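Local coordinates for DNA methyltransferase (PDB 4ONQ), which probably methylates cytosine at C5 in DNA with S-adenosylmethionine as donor, its catalytic domain being seen here with the cofactor analogue sinefungin, at residues K71-A76 with V213-Y218; E181-L186 with N191-G196; G196-T201 with S263-D268; Y204-N209 with S238-G243; A246-G251 with R271-Q276. The protein carries 5 engineered substitutions. One frame throughout, in Å; residues are numbered along the deposited sequence.

All five contacts lie in the DRM-type methyltransferase domain. Interaction 4 forms the core of the sinefungin site, where residues 238-243 hold the amino-acid end of the ligand, and interaction 3 adds N266 to the pocket. Interactions 2 and 3 adjoin interaction 4, their centres each about 10 Å from its centre. H192 of interaction 2 reaches I240 by a probable hydrogen bond (H192 NE2 to I240 O, 2.8 Å), and N266 reaches S206 (N266 OD1 to S206 OG, 2.5 Å). Interaction 5 joins the helices that carry on from 238-243 and 263-268, the side chain of W273 about 11 Å from the ligand. Interaction 1, its centre about 15 Å from that of interaction 4, touches interaction 5 where A217 CB and A246 CB are 3.9 Å apart.

Interaction 1. Residues K71-A76 with V213-Y218; sequences KYFCAA and VDTVAY
Two first torsions set up this contact: F73 keeps CG anti to its carbonyl carbon (chi1 -64°), which brings its ring from the loop between strands 66-69 and 79-84 of the mixed sheet onto helix 213-220, and Y218 has CG anti to its backbone N (chi1 -179°), so that CB and the near part of its ring meet the phenyl. T215 lies over one face of that ring; its CA is 3.9 Å from the F73 centroid, a CH-pi contact made by the helix backbone. T215 OG1 approaches F73 CD2 at 3.5 Å. Farther out, F73 CE1 rests 3.5 Å from Y218 CB, and the two rings meet obliquely, planes at 55°. D214 adds its methylene, CB 4.0 Å from F73 CB. Its carboxylate bonds to Q212, and the T215 hydroxyl to Q212 and S70, so polar residues can serve in this buried place. V17, P18 and V68 of strand 66-69 also touch the phenyl. With F73 cut back to an alanine, a gap would probably open between loop and helix, leaving T215 CA and Y218 CB without their aromatic neighbour. No hydrogen bond joins the two segments; what holds them to each other is mainly dispersion and burial of a flat apolar ring.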
# COMPACT_ATOMS: atom_id res chain seq x y z
N LYS A 71 -10.31 -1.42 2.32
CA LYS A 71 -11.50 -0.68 2.59
C LYS A 71 -11.85 -0.77 4.02
O LYS A 71 -12.64 -0.03 4.52
CB LYS A 71 -12.62 -1.23 1.77
CG LYS A 71 -13.30 -2.40 2.35
CD LYS A 71 -14.27 -2.95 1.37
CE LYS A 71 -15.17 -3.99 1.92
NZ LYS A 71 -16.05 -4.50 0.88
N TYR A 72 -11.22 -1.68 4.70
CA TYR A 72 -11.37 -1.82 6.14
C TYR A 72 -10.38 -0.93 6.89
O TYR A 72 -10.33 -0.95 8.12
CB TYR A 72 -11.20 -3.28 6.55
CG TYR A 72 -12.29 -4.17 5.99
CD1 TYR A 72 -13.59 -4.06 6.44
CD2 TYR A 72 -12.01 -5.11 5.00
CE1 TYR A 72 -14.59 -4.86 5.93
CE2 TYR A 72 -13.00 -5.91 4.48
CZ TYR A 72 -14.29 -5.78 4.96
OH TYR A 72 -15.29 -6.58 4.45
N PHE A 73 -9.61 -0.15 6.15
CA PHE A 73 -8.60 0.71 6.76
C PHE A 73 -8.71 2.16 6.31
O PHE A 73 -8.15 3.06 6.94
CB PHE A 73 -7.20 0.16 6.51
CG PHE A 73 -6.96 -1.18 7.14
CD1 PHE A 73 -6.36 -1.27 8.38
CD2 PHE A 73 -7.34 -2.34 6.49
CE1 PHE A 73 -6.14 -2.50 8.97
CE2 PHE A 73 -7.13 -3.57 7.08
CZ PHE A 73 -6.52 -3.65 8.31
N CYS A 74 -9.44 2.39 5.22
CA CYS A 74 -9.59 3.73 4.67
C CYS A 74 -10.80 3.78 3.76
O CYS A 74 -11.53 2.80 3.66
CB CYS A 74 -8.34 4.14 3.88
SG CYS A 74 -8.03 3.12 2.43
N ALA A 75 -11.01 4.91 3.11
CA ALA A 75 -12.20 5.11 2.30
C ALA A 75 -12.03 4.65 0.85
O ALA A 75 -12.88 4.92 0.01
CB ALA A 75 -12.62 6.57 2.35
N ALA A 76 -10.97 3.95 0.54
CA ALA A 76 -10.76 3.41 -0.78
C ALA A 76 -10.39 1.94 -0.76
O ALA A 76 -9.57 1.52 -0.01
CB ALA A 76 -9.71 4.19 -1.53
N VAL A 213 -0.82 2.50 3.65
CA VAL A 213 -0.01 2.52 4.87
C VAL A 213 -0.70 1.99 6.15
O VAL A 213 -0.06 1.32 6.96
CB VAL A 213 0.59 3.93 5.11
CG1 VAL A 213 1.32 3.99 6.43
CG2 VAL A 213 1.53 4.30 3.96
N ASP A 214 -1.99 2.27 6.33
CA ASP A 214 -2.70 1.83 7.53
C ASP A 214 -2.80 0.30 7.60
O ASP A 214 -2.66 -0.30 8.68
CB ASP A 214 -4.10 2.45 7.61
CG ASP A 214 -4.09 3.97 7.54
OD1 ASP A 214 -3.89 4.61 8.59
OD2 ASP A 214 -4.31 4.53 6.44
N THR A 215 -3.02 -0.32 6.45
CA THR A 215 -3.13 -1.77 6.32
C THR A 215 -1.81 -2.45 6.69
O THR A 215 -1.73 -3.31 7.59
CB THR A 215 -3.52 -2.15 4.85
OG1 THR A 215 -4.64 -1.38 4.43
CG2 THR A 215 -3.86 -3.63 4.73
N VAL A 216 -0.76 -2.04 5.98
CA VAL A 216 0.57 -2.56 6.21
C VAL A 216 1.00 -2.36 7.66
O VAL A 216 1.58 -3.26 8.27
CB VAL A 216 1.58 -1.90 5.27
CG1 VAL A 216 2.99 -2.37 5.60
CG2 VAL A 216 1.23 -2.20 3.82
N ALA A 217 0.71 -1.19 8.21
CA ALA A 217 1.10 -0.89 9.58
C ALA A 217 0.36 -1.80 10.55
O ALA A 217 0.92 -2.23 11.56
CB ALA A 217 0.83 0.56 9.92
N TYR A 218 -0.90 -2.08 10.24
CA TYR A 218 -1.66 -3.02 11.05
C TYR A 218 -0.96 -4.37 11.08
O TYR A 218 -0.88 -5.01 12.13
CB TYR A 218 -3.09 -3.18 10.53
CG TYR A 218 -3.95 -4.12 11.35
CD1 TYR A 218 -4.40 -3.77 12.62
CD2 TYR A 218 -4.32 -5.36 10.85
CE1 TYR A 218 -5.19 -4.62 13.37
CE2 TYR A 218 -5.11 -6.22 11.59
CZ TYR A 218 -5.54 -5.85 12.85
OH TYR A 218 -6.33 -6.71 13.58

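Interaction 2. Residues E181-L186 with N191-G196; sequences EVEMLL and NHTRGG
N191 to R194 form a type I beta turn, closed by R194 N bonding to N191 O, and within it the amides of N191 and T193 are given to E183 on the preceding helix. E183 spans the distance with an extended chain beyond CG (chi2 172°), and its two oxygens divide the work. OE1 accepts from N191 N at 3.0 Å, the donor standing above the carboxylate plane. OE2 takes two bonds on its anti side: T193 N at 3.0 Å, tilted well out of the plane, and T193 OG1 at 2.7 Å, nearer to it. The threonine suits its place because amide and hydroxyl of one residue can grip the same oxygen. R203, from helix 200-208, makes a salt bridge to OE2 and bonds T193 OG1, which would be expected to favour the ionised form of this buried glutamate. H192 turns its ring from the carboxylate, and its NE2 bonds to I240 O while the imidazole stacks on F188. Glutamate is apt here: long enough to reach the turn, with two oxygens to share among two amides and the threonine hydroxyl. Helix and turn together probably represent conserved motif IX of the C5 cytosine methyltransferases.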
# COMPACT_ATOMS: atom_id res chain seq x y z
N GLU A 181 -5.26 14.37 -1.89
CA GLU A 181 -6.34 13.47 -1.49
C GLU A 181 -5.91 12.01 -1.58
O GLU A 181 -6.17 11.22 -0.67
CB GLU A 181 -7.60 13.73 -2.33
CG GLU A 181 -8.08 15.17 -2.23
CD GLU A 181 -9.17 15.54 -3.22
OE1 GLU A 181 -9.24 14.96 -4.33
OE2 GLU A 181 -9.96 16.45 -2.89
N VAL A 182 -5.22 11.66 -2.66
CA VAL A 182 -4.69 10.31 -2.83
C VAL A 182 -3.66 10.01 -1.73
O VAL A 182 -3.68 8.94 -1.13
CB VAL A 182 -4.04 10.10 -4.22
CG1 VAL A 182 -3.53 8.68 -4.37
CG2 VAL A 182 -5.03 10.43 -5.33
N GLU A 183 -2.77 10.97 -1.47
CA GLU A 183 -1.77 10.84 -0.42
C GLU A 183 -2.42 10.51 0.91
O GLU A 183 -1.97 9.62 1.63
CB GLU A 183 -0.98 12.13 -0.26
CG GLU A 183 0.15 12.29 -1.26
CD GLU A 183 0.77 13.68 -1.19
OE1 GLU A 183 0.18 14.55 -0.50
OE2 GLU A 183 1.84 13.89 -1.81
N MET A 184 -3.49 11.22 1.24
CA MET A 184 -4.11 10.96 2.53
C MET A 184 -4.88 9.64 2.53
O MET A 184 -4.91 8.94 3.54
CB MET A 184 -4.94 12.13 3.01
CG MET A 184 -6.27 12.27 2.36
SD MET A 184 -7.53 12.18 3.63
CE MET A 184 -8.03 10.48 3.48
N LEU A 185 -5.48 9.28 1.40
CA LEU A 185 -6.20 8.02 1.31
C LEU A 185 -5.26 6.83 1.53
O LEU A 185 -5.64 5.82 2.12
CB LEU A 185 -6.93 7.88 -0.02
CG LEU A 185 -8.16 8.77 -0.19
CD1 LEU A 185 -8.68 8.67 -1.61
CD2 LEU A 185 -9.23 8.42 0.82
N LEU A 186 -4.02 6.96 1.07
CA LEU A 186 -3.03 5.90 1.21
C LEU A 186 -2.28 5.92 2.55
O LEU A 186 -1.52 5.00 2.84
CB LEU A 186 -2.05 5.91 0.05
CG LEU A 186 -2.69 5.55 -1.30
CD1 LEU A 186 -1.74 5.81 -2.44
CD2 LEU A 186 -3.14 4.09 -1.28
N ASN A 191 2.01 16.27 1.21
CA ASN A 191 3.14 16.80 0.43
C ASN A 191 4.29 15.82 0.32
O ASN A 191 5.37 16.16 -0.16
CB ASN A 191 3.62 18.17 0.94
CG ASN A 191 2.60 19.28 0.70
OD1 ASN A 191 1.70 19.15 -0.13
ND2 ASN A 191 2.74 20.37 1.43
N HIS A 192 4.05 14.58 0.75
CA HIS A 192 5.03 13.51 0.67
C HIS A 192 5.63 13.38 -0.73
O HIS A 192 6.81 13.12 -0.88
CB HIS A 192 4.39 12.18 1.04
CG HIS A 192 5.35 11.04 1.12
ND1 HIS A 192 6.31 10.94 2.10
CD2 HIS A 192 5.50 9.94 0.34
CE1 HIS A 192 7.01 9.84 1.93
NE2 HIS A 192 6.54 9.21 0.86
N THR A 193 4.79 13.56 -1.74
CA THR A 193 5.21 13.38 -3.12
C THR A 193 5.25 14.70 -3.88
O THR A 193 5.46 14.70 -5.08
CB THR A 193 4.31 12.36 -3.88
OG1 THR A 193 2.96 12.86 -3.98
CG2 THR A 193 4.29 11.02 -3.17
N ARG A 194 5.05 15.81 -3.20
CA ARG A 194 4.98 17.10 -3.87
C ARG A 194 6.36 17.75 -4.02
O ARG A 194 7.23 17.59 -3.15
CB ARG A 194 4.01 18.04 -3.13
CG ARG A 194 3.74 19.33 -3.86
CD ARG A 194 2.81 20.24 -3.10
NE ARG A 194 2.75 21.56 -3.71
CZ ARG A 194 2.07 22.59 -3.21
NH1 ARG A 194 1.39 22.46 -2.08
NH2 ARG A 194 2.08 23.75 -3.85
N GLY A 195 6.55 18.48 -5.11
CA GLY A 195 7.79 19.21 -5.36
C GLY A 195 9.04 18.37 -5.57
O GLY A 195 8.99 17.14 -5.58
N GLY A 196 10.17 19.05 -5.74
CA GLY A 196 11.46 18.40 -5.81
C GLY A 196 11.77 17.64 -7.09
O GLY A 196 12.60 16.73 -7.09

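Interaction 3. Residues G196-T201 with S263-D268; sequences GGISRT and SEVNRD
I198 and V265 meet methyl to methyl, their side chains crossing at about a right angle. I198 CD1 lies 3.5 Å from V265 CG1, and I198 CB is 3.9 Å from the other methyl, CG2, so both branches of the valine are used. The isoleucine reaches the helix because CG1 stands anti to its backbone N (chi1 -173°) and the chain runs on extended to CD1. Behind it, G197 O adds a looser touch at 3.9 Å to V265 CG2. Trimming V265 to an alanine removes both methyls and would probably leave the flank of I198 without its apolar mate, letting the loop move more freely. In the next shell, G197 adopts a phi of 101°, which calls for glycine. S199 then N-caps helix 200-208 through D202 N. On the other side S263 N-caps helix 264-276, its OG accepting a weak bond from N266 N. N266 bonds E261 and S206, and weakly the ribose O3' of sinefungin. The contact thus joins, at the surface, the loop before helix 200-208, which leads to N209 of the pocket, to the start of the helix that follows the acidic strand end, a cofactor-binding feature of Rossmann-like methyltransferases.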
# COMPACT_ATOMS: atom_id res chain seq x y z
N GLY A 196 10.17 19.05 -5.74
CA GLY A 196 11.46 18.40 -5.81
C GLY A 196 11.77 17.64 -7.09
O GLY A 196 12.60 16.73 -7.09
N GLY A 197 11.11 18.01 -8.19
CA GLY A 197 11.42 17.43 -9.48
C GLY A 197 10.51 16.33 -9.99
O GLY A 197 10.79 15.73 -11.03
N ILE A 198 9.42 16.05 -9.29
CA ILE A 198 8.47 15.05 -9.76
C ILE A 198 7.26 15.71 -10.42
O ILE A 198 6.75 16.72 -9.94
CB ILE A 198 8.02 14.11 -8.61
CG1 ILE A 198 7.17 12.96 -9.15
CG2 ILE A 198 7.29 14.89 -7.53
CD1 ILE A 198 6.63 12.03 -8.09
N SER A 199 6.82 15.17 -11.55
CA SER A 199 5.66 15.72 -12.22
C SER A 199 4.37 15.20 -11.61
O SER A 199 4.36 14.22 -10.85
CB SER A 199 5.67 15.39 -13.71
OG SER A 199 5.40 14.02 -13.90
N ARG A 200 3.28 15.86 -11.97
CA ARG A 200 1.95 15.51 -11.50
C ARG A 200 1.58 14.07 -11.89
O ARG A 200 1.17 13.27 -11.03
CB ARG A 200 0.95 16.52 -12.07
CG ARG A 200 -0.52 16.13 -11.95
CD ARG A 200 -1.38 17.25 -12.51
NE ARG A 200 -2.76 16.85 -12.76
CZ ARG A 200 -3.74 16.93 -11.86
NH1 ARG A 200 -3.49 17.41 -10.66
NH2 ARG A 200 -4.97 16.54 -12.18
N THR A 201 1.75 13.74 -13.17
CA THR A 201 1.39 12.40 -13.65
C THR A 201 2.24 11.33 -12.97
O THR A 201 1.76 10.23 -12.68
CB THR A 201 1.47 12.26 -15.20
OG1 THR A 201 2.78 11.83 -15.60
CG2 THR A 201 1.12 13.58 -15.88
N SER A 263 13.36 4.00 -9.61
CA SER A 263 12.99 5.37 -9.96
C SER A 263 13.72 6.40 -9.09
O SER A 263 13.65 6.35 -7.86
CB SER A 263 11.48 5.55 -9.85
OG SER A 263 11.10 6.91 -10.02
N GLU A 264 14.40 7.35 -9.74
CA GLU A 264 15.12 8.40 -9.04
C GLU A 264 14.17 9.35 -8.33
O GLU A 264 14.45 9.86 -7.25
CB GLU A 264 16.00 9.19 -10.01
CG GLU A 264 16.83 10.28 -9.33
CD GLU A 264 17.61 11.13 -10.31
OE1 GLU A 264 17.80 10.70 -11.47
OE2 GLU A 264 18.02 12.24 -9.92
N VAL A 265 13.03 9.59 -8.95
CA VAL A 265 11.98 10.41 -8.38
C VAL A 265 11.48 9.81 -7.04
O VAL A 265 11.35 10.53 -6.02
CB VAL A 265 10.86 10.59 -9.44
CG1 VAL A 265 9.49 10.27 -8.90
CG2 VAL A 265 10.94 11.98 -10.07
N ASN A 266 11.26 8.50 -7.02
CA ASN A 266 10.89 7.79 -5.80
C ASN A 266 11.98 7.85 -4.72
O ASN A 266 11.70 8.16 -3.55
CB ASN A 266 10.51 6.34 -6.10
CG ASN A 266 9.23 6.21 -6.90
OD1 ASN A 266 8.45 7.16 -7.00
ND2 ASN A 266 8.99 5.03 -7.46
N ARG A 267 13.21 7.56 -5.12
CA ARG A 267 14.37 7.63 -4.22
C ARG A 267 14.49 8.99 -3.56
O ARG A 267 14.67 9.09 -2.35
CB ARG A 267 15.67 7.29 -4.97
CG ARG A 267 15.82 5.82 -5.32
CD ARG A 267 17.26 5.48 -5.72
NE ARG A 267 17.76 6.33 -6.80
CZ ARG A 267 17.67 6.04 -8.09
NH1 ARG A 267 18.15 6.87 -9.00
NH2 ARG A 267 17.09 4.91 -8.47
N ASP A 268 14.38 10.05 -4.36
CA ASP A 268 14.44 11.41 -3.86
C ASP A 268 13.29 11.73 -2.89
O ASP A 268 13.47 12.44 -1.90
CB ASP A 268 14.45 12.41 -5.01
CG ASP A 268 15.73 12.33 -5.82
OD1 ASP A 268 16.76 11.91 -5.25
OD2 ASP A 268 15.70 12.70 -7.02

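Interaction 4. Residues Y204-N209 with S238-G243; sequences YKSLGN and SGIGGG. With SFG (sinefungin), chain C.
I240 belongs to the glycine-rich loop of the Rossmann-like fold, the FSGIGGG sequence of the first conserved motif, between strand 231-236 and helix 242-249, and it packs on S206 and L207 of the helix that probably forms motif X. The apolar contacts use different branches of the isoleucine. Its CG2 touches S206 CB at 3.6 Å, and its CD1 meets L207 CD2 at 3.8 Å, where the two side chains cross at about a right angle. This follows from chi1 of 59°, which places CG1 between the backbone N and the carbonyl carbon, and from an extended chi2 that carries CD1 on to the leucine. A branched residue suits the spot, with one arm for each neighbour; the small serine lets CG2 come against its CB.

The hydrogen bonds go to sinefungin. I240 N gives the firm one, to the carboxylate oxygen OXT at 3.0 Å (N-H...O 154°). G242 N gives a weak one to the other carboxylate oxygen, O, at 3.5 Å, near the start of the helix, the positive end of whose dipole would be expected to favour a negative group. N209 O receives a weak one, 3.4 Å long, from NE, the amine that stands where the natural cofactor carries its transferable methyl, on the carbon CD that replaces the sulfur.

Glycines make the fit possible: a CB on G239 would lie 2.4 Å from the CA of sinefungin, and one on G242 would come too close to its O. Beside the carboxylate, I240 CG1 lies 3.2 Å from OXT.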
# COMPACT_ATOMS: atom_id res chain seq x y z
N TYR A 204 0.91 10.68 -9.51
CA TYR A 204 -0.15 9.68 -9.59
C TYR A 204 0.38 8.28 -9.82
O TYR A 204 -0.13 7.32 -9.26
CB TYR A 204 -1.14 10.00 -10.70
CG TYR A 204 -2.07 11.14 -10.40
CD1 TYR A 204 -2.02 12.31 -11.15
CD2 TYR A 204 -3.02 11.05 -9.38
CE1 TYR A 204 -2.88 13.36 -10.89
CE2 TYR A 204 -3.89 12.10 -9.11
CZ TYR A 204 -3.81 13.25 -9.88
OH TYR A 204 -4.66 14.30 -9.66
N LYS A 205 1.41 8.14 -10.61
CA LYS A 205 1.96 6.85 -10.84
C LYS A 205 2.65 6.27 -9.62
O LYS A 205 2.51 5.13 -9.35
CB LYS A 205 2.89 6.93 -12.01
CG LYS A 205 3.55 5.65 -12.39
CD LYS A 205 4.62 5.85 -13.43
CE LYS A 205 5.14 4.55 -14.02
NZ LYS A 205 6.23 3.91 -13.26
N SER A 206 3.36 7.07 -8.88
CA SER A 206 4.02 6.59 -7.67
C SER A 206 3.03 6.29 -6.54
O SER A 206 3.22 5.34 -5.78
CB SER A 206 5.09 7.58 -7.20
OG SER A 206 6.20 7.60 -8.10
N LEU A 207 1.98 7.09 -6.44
CA LEU A 207 0.96 6.86 -5.42
C LEU A 207 0.12 5.63 -5.77
O LEU A 207 -0.11 4.75 -4.94
CB LEU A 207 0.08 8.10 -5.24
CG LEU A 207 0.76 9.29 -4.55
CD1 LEU A 207 0.05 10.61 -4.90
CD2 LEU A 207 0.78 9.08 -3.06
N GLY A 208 -0.31 5.57 -7.03
CA GLY A 208 -1.14 4.48 -7.51
C GLY A 208 -0.53 3.10 -7.33
O GLY A 208 -1.25 2.11 -7.24
N ASN A 209 0.79 3.05 -7.26
CA ASN A 209 1.50 1.78 -7.12
C ASN A 209 1.91 1.44 -5.69
O ASN A 209 2.51 0.41 -5.45
CB ASN A 209 2.73 1.77 -8.04
CG ASN A 209 2.36 1.65 -9.52
OD1 ASN A 209 1.38 1.00 -9.87
ND2 ASN A 209 3.14 2.28 -10.38
N SER A 238 10.94 -0.35 -3.20
CA SER A 238 10.37 0.39 -2.07
C SER A 238 9.50 1.59 -2.45
O SER A 238 8.76 2.09 -1.61
CB SER A 238 11.48 0.83 -1.11
OG SER A 238 12.58 1.38 -1.82
N GLY A 239 9.59 2.03 -3.70
CA GLY A 239 8.77 3.11 -4.21
C GLY A 239 8.88 4.41 -3.44
O GLY A 239 9.97 4.97 -3.30
N ILE A 240 7.75 4.89 -2.93
CA ILE A 240 7.74 6.10 -2.13
C ILE A 240 7.79 5.78 -0.63
O ILE A 240 7.45 6.61 0.22
CB ILE A 240 6.52 6.99 -2.45
CG1 ILE A 240 5.22 6.25 -2.20
CG2 ILE A 240 6.58 7.47 -3.89
CD1 ILE A 240 4.00 7.10 -2.44
N GLY A 241 8.19 4.55 -0.32
CA GLY A 241 8.48 4.17 1.05
C GLY A 241 7.29 3.90 1.96
O GLY A 241 7.29 4.32 3.11
N GLY A 242 6.29 3.20 1.44
CA GLY A 242 5.14 2.82 2.24
C GLY A 242 5.50 2.04 3.49
O GLY A 242 4.99 2.32 4.58
N GLY A 243 6.39 1.06 3.35
CA GLY A 243 6.83 0.26 4.48
C GLY A 243 7.49 1.09 5.57
O GLY A 243 7.13 0.99 6.74
N SFG C . 6.19 -0.36 -2.37
CA SFG C . 6.08 0.89 -3.14
C SFG C . 5.34 1.89 -2.25
O SFG C . 4.84 1.46 -1.19
OXT SFG C . 5.35 3.08 -2.62
CB SFG C . 5.36 0.58 -4.46
CG SFG C . 6.35 -0.30 -5.21
CD SFG C . 6.01 -0.90 -6.59
NE SFG C . 4.87 -1.81 -6.57
C5' SFG C . 7.36 -1.56 -6.94
C4' SFG C . 8.21 -0.27 -7.01
O4' SFG C . 8.94 -1.10 -8.02
C3' SFG C . 8.29 0.91 -7.98
O3' SFG C . 9.24 1.87 -7.53
C2' SFG C . 8.68 0.27 -9.25
O2' SFG C . 9.05 1.29 -10.19
C1' SFG C . 9.97 -0.27 -8.58
N9 SFG C . 10.77 -1.04 -9.56
C8 SFG C . 10.50 -1.39 -10.80
N7 SFG C . 11.52 -2.11 -11.26
C5 SFG C . 12.42 -2.23 -10.29
C6 SFG C . 13.61 -2.84 -10.24
N6 SFG C . 14.01 -3.47 -11.34
N1 SFG C . 14.38 -2.83 -9.14
C2 SFG C . 13.91 -2.15 -8.01
N3 SFG C . 12.66 -1.52 -8.09
C4 SFG C . 11.94 -1.59 -9.22

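Interaction 5. Residues A246-G251 with R271-Q276; sequences ALYRLG and RSWWEQ
W273 presents the edge of its indole to the face of Y248, an edge-to-face (T-shaped) aromatic pair. The ring planes stand at 87°, and the centroid of the phenol ring is 5.6 Å from that of the six-membered ring of the indole. Both residues hold CG anti to their backbone N, with chi1 170° for Y248 and 175° for W273. Y248 points its CB at the other helix, while W273, which leaves its helix to one side, reaches across with the far part of its indole. Tryptophan suits this place because the backbones stay well apart: the nearest CA atoms, those of Y248 and W274, are 10.2 Å from each other, and a long bicyclic side chain can bridge that. Y248 CB lies in the indole plane, 3.7 Å from CZ2 and 3.9 Å from CH2 of W273, and CZ2 is also 3.8 Å from CG of Y248. W273 is buried, resting as well on V245 and E244 and meeting the ring of H192, whereas the tyrosine lies at the surface and touches Q279.

Just beyond, helix 242-249 closes in a Schellman motif at G251, whose positive phi favours glycine and whose N bonds to Y248 O. The pair thus ties together the helices of two successive beta-alpha-beta crossovers, side by side on one face of the parallel strands, as in the Rossmann-like fold of class I methyltransferases.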
# COMPACT_ATOMS: atom_id res chain seq x y z
N ALA A 246 5.06 3.18 7.36
CA ALA A 246 4.28 2.34 8.27
C ALA A 246 5.06 2.09 9.58
O ALA A 246 4.53 2.31 10.66
CB ALA A 246 3.92 1.02 7.60
N LEU A 247 6.31 1.65 9.46
CA LEU A 247 7.15 1.43 10.64
C LEU A 247 7.31 2.70 11.46
O LEU A 247 7.30 2.67 12.69
CB LEU A 247 8.52 0.92 10.24
CG LEU A 247 8.54 -0.43 9.52
CD1 LEU A 247 9.92 -0.69 8.92
CD2 LEU A 247 8.14 -1.54 10.48
N TYR A 248 7.45 3.82 10.77
CA TYR A 248 7.64 5.10 11.44
C TYR A 248 6.40 5.52 12.21
O TYR A 248 6.49 5.99 13.34
CB TYR A 248 8.04 6.18 10.44
CG TYR A 248 8.03 7.58 11.01
CD1 TYR A 248 9.06 8.03 11.82
CD2 TYR A 248 6.98 8.45 10.74
CE1 TYR A 248 9.06 9.31 12.34
CE2 TYR A 248 6.96 9.73 11.24
CZ TYR A 248 8.01 10.16 12.04
OH TYR A 248 8.00 11.44 12.56
N ARG A 249 5.23 5.34 11.61
CA ARG A 249 3.99 5.74 12.26
C ARG A 249 3.68 4.82 13.43
O ARG A 249 2.96 5.19 14.36
CB ARG A 249 2.84 5.76 11.26
CG ARG A 249 3.02 6.82 10.19
CD ARG A 249 1.81 6.94 9.30
NE ARG A 249 0.61 7.32 10.05
CZ ARG A 249 -0.62 7.24 9.57
NH1 ARG A 249 -0.83 6.78 8.33
NH2 ARG A 249 -1.65 7.60 10.32
N LEU A 250 4.25 3.62 13.39
CA LEU A 250 4.09 2.63 14.44
C LEU A 250 4.98 2.97 15.63
O LEU A 250 4.84 2.40 16.71
CB LEU A 250 4.43 1.23 13.92
CG LEU A 250 3.37 0.53 13.07
CD1 LEU A 250 3.93 -0.73 12.43
CD2 LEU A 250 2.18 0.20 13.92
N GLY A 251 5.90 3.90 15.42
CA GLY A 251 6.82 4.28 16.47
C GLY A 251 7.95 3.27 16.62
O GLY A 251 8.62 3.22 17.64
N ARG A 271 14.25 10.01 0.35
CA ARG A 271 15.37 10.72 0.97
C ARG A 271 14.90 12.00 1.66
O ARG A 271 15.25 12.27 2.82
CB ARG A 271 16.43 11.05 -0.09
CG ARG A 271 17.59 11.92 0.40
CD ARG A 271 18.44 11.21 1.46
NE ARG A 271 19.02 9.95 0.97
CZ ARG A 271 19.75 9.12 1.71
NH1 ARG A 271 20.01 9.41 2.98
NH2 ARG A 271 20.23 8.01 1.17
N SER A 272 14.09 12.79 0.94
CA SER A 272 13.51 13.99 1.52
C SER A 272 12.73 13.66 2.78
O SER A 272 12.89 14.34 3.80
CB SER A 272 12.60 14.70 0.51
OG SER A 272 13.37 15.36 -0.48
N TRP A 273 11.91 12.62 2.72
CA TRP A 273 11.15 12.18 3.90
C TRP A 273 12.07 11.78 5.05
O TRP A 273 11.77 12.03 6.23
CB TRP A 273 10.27 10.99 3.53
CG TRP A 273 9.56 10.40 4.71
CD1 TRP A 273 8.40 10.85 5.27
CD2 TRP A 273 9.96 9.25 5.47
NE1 TRP A 273 8.06 10.05 6.34
CE2 TRP A 273 9.00 9.06 6.48
CE3 TRP A 273 11.04 8.37 5.40
CZ2 TRP A 273 9.08 8.03 7.41
CZ3 TRP A 273 11.12 7.33 6.32
CH2 TRP A 273 10.15 7.18 7.31
N TRP A 274 13.17 11.13 4.73
CA TRP A 274 14.08 10.63 5.70
C TRP A 274 14.68 11.74 6.46
O TRP A 274 14.81 11.68 7.66
CB TRP A 274 15.14 9.78 5.04
CG TRP A 274 16.04 9.02 5.95
CD1 TRP A 274 17.25 9.41 6.45
CD2 TRP A 274 15.84 7.70 6.47
NE1 TRP A 274 17.78 8.45 7.21
CE2 TRP A 274 17.00 7.41 7.28
CE3 TRP A 274 14.86 6.77 6.36
CZ2 TRP A 274 17.13 6.23 7.93
CZ3 TRP A 274 15.01 5.59 7.03
CH2 TRP A 274 16.13 5.32 7.79
N GLU A 275 15.06 12.79 5.78
CA GLU A 275 15.51 13.98 6.43
C GLU A 275 14.49 14.76 7.19
O GLU A 275 14.75 15.21 8.25
CB GLU A 275 16.20 14.86 5.44
CG GLU A 275 17.42 14.17 4.93
CD GLU A 275 18.05 14.85 3.75
OE1 GLU A 275 17.81 16.03 3.53
OE2 GLU A 275 18.84 14.18 3.08
N GLN A 276 13.31 14.89 6.63
CA GLN A 276 12.27 15.68 7.19
C GLN A 276 11.78 15.13 8.49
O GLN A 276 11.26 15.84 9.30
CB GLN A 276 11.15 15.85 6.18
CG GLN A 276 11.48 16.89 5.14
CD GLN A 276 10.51 16.96 3.98
OE1 GLN A 276 9.35 16.68 4.13
NE2 GLN A 276 10.99 17.35 2.84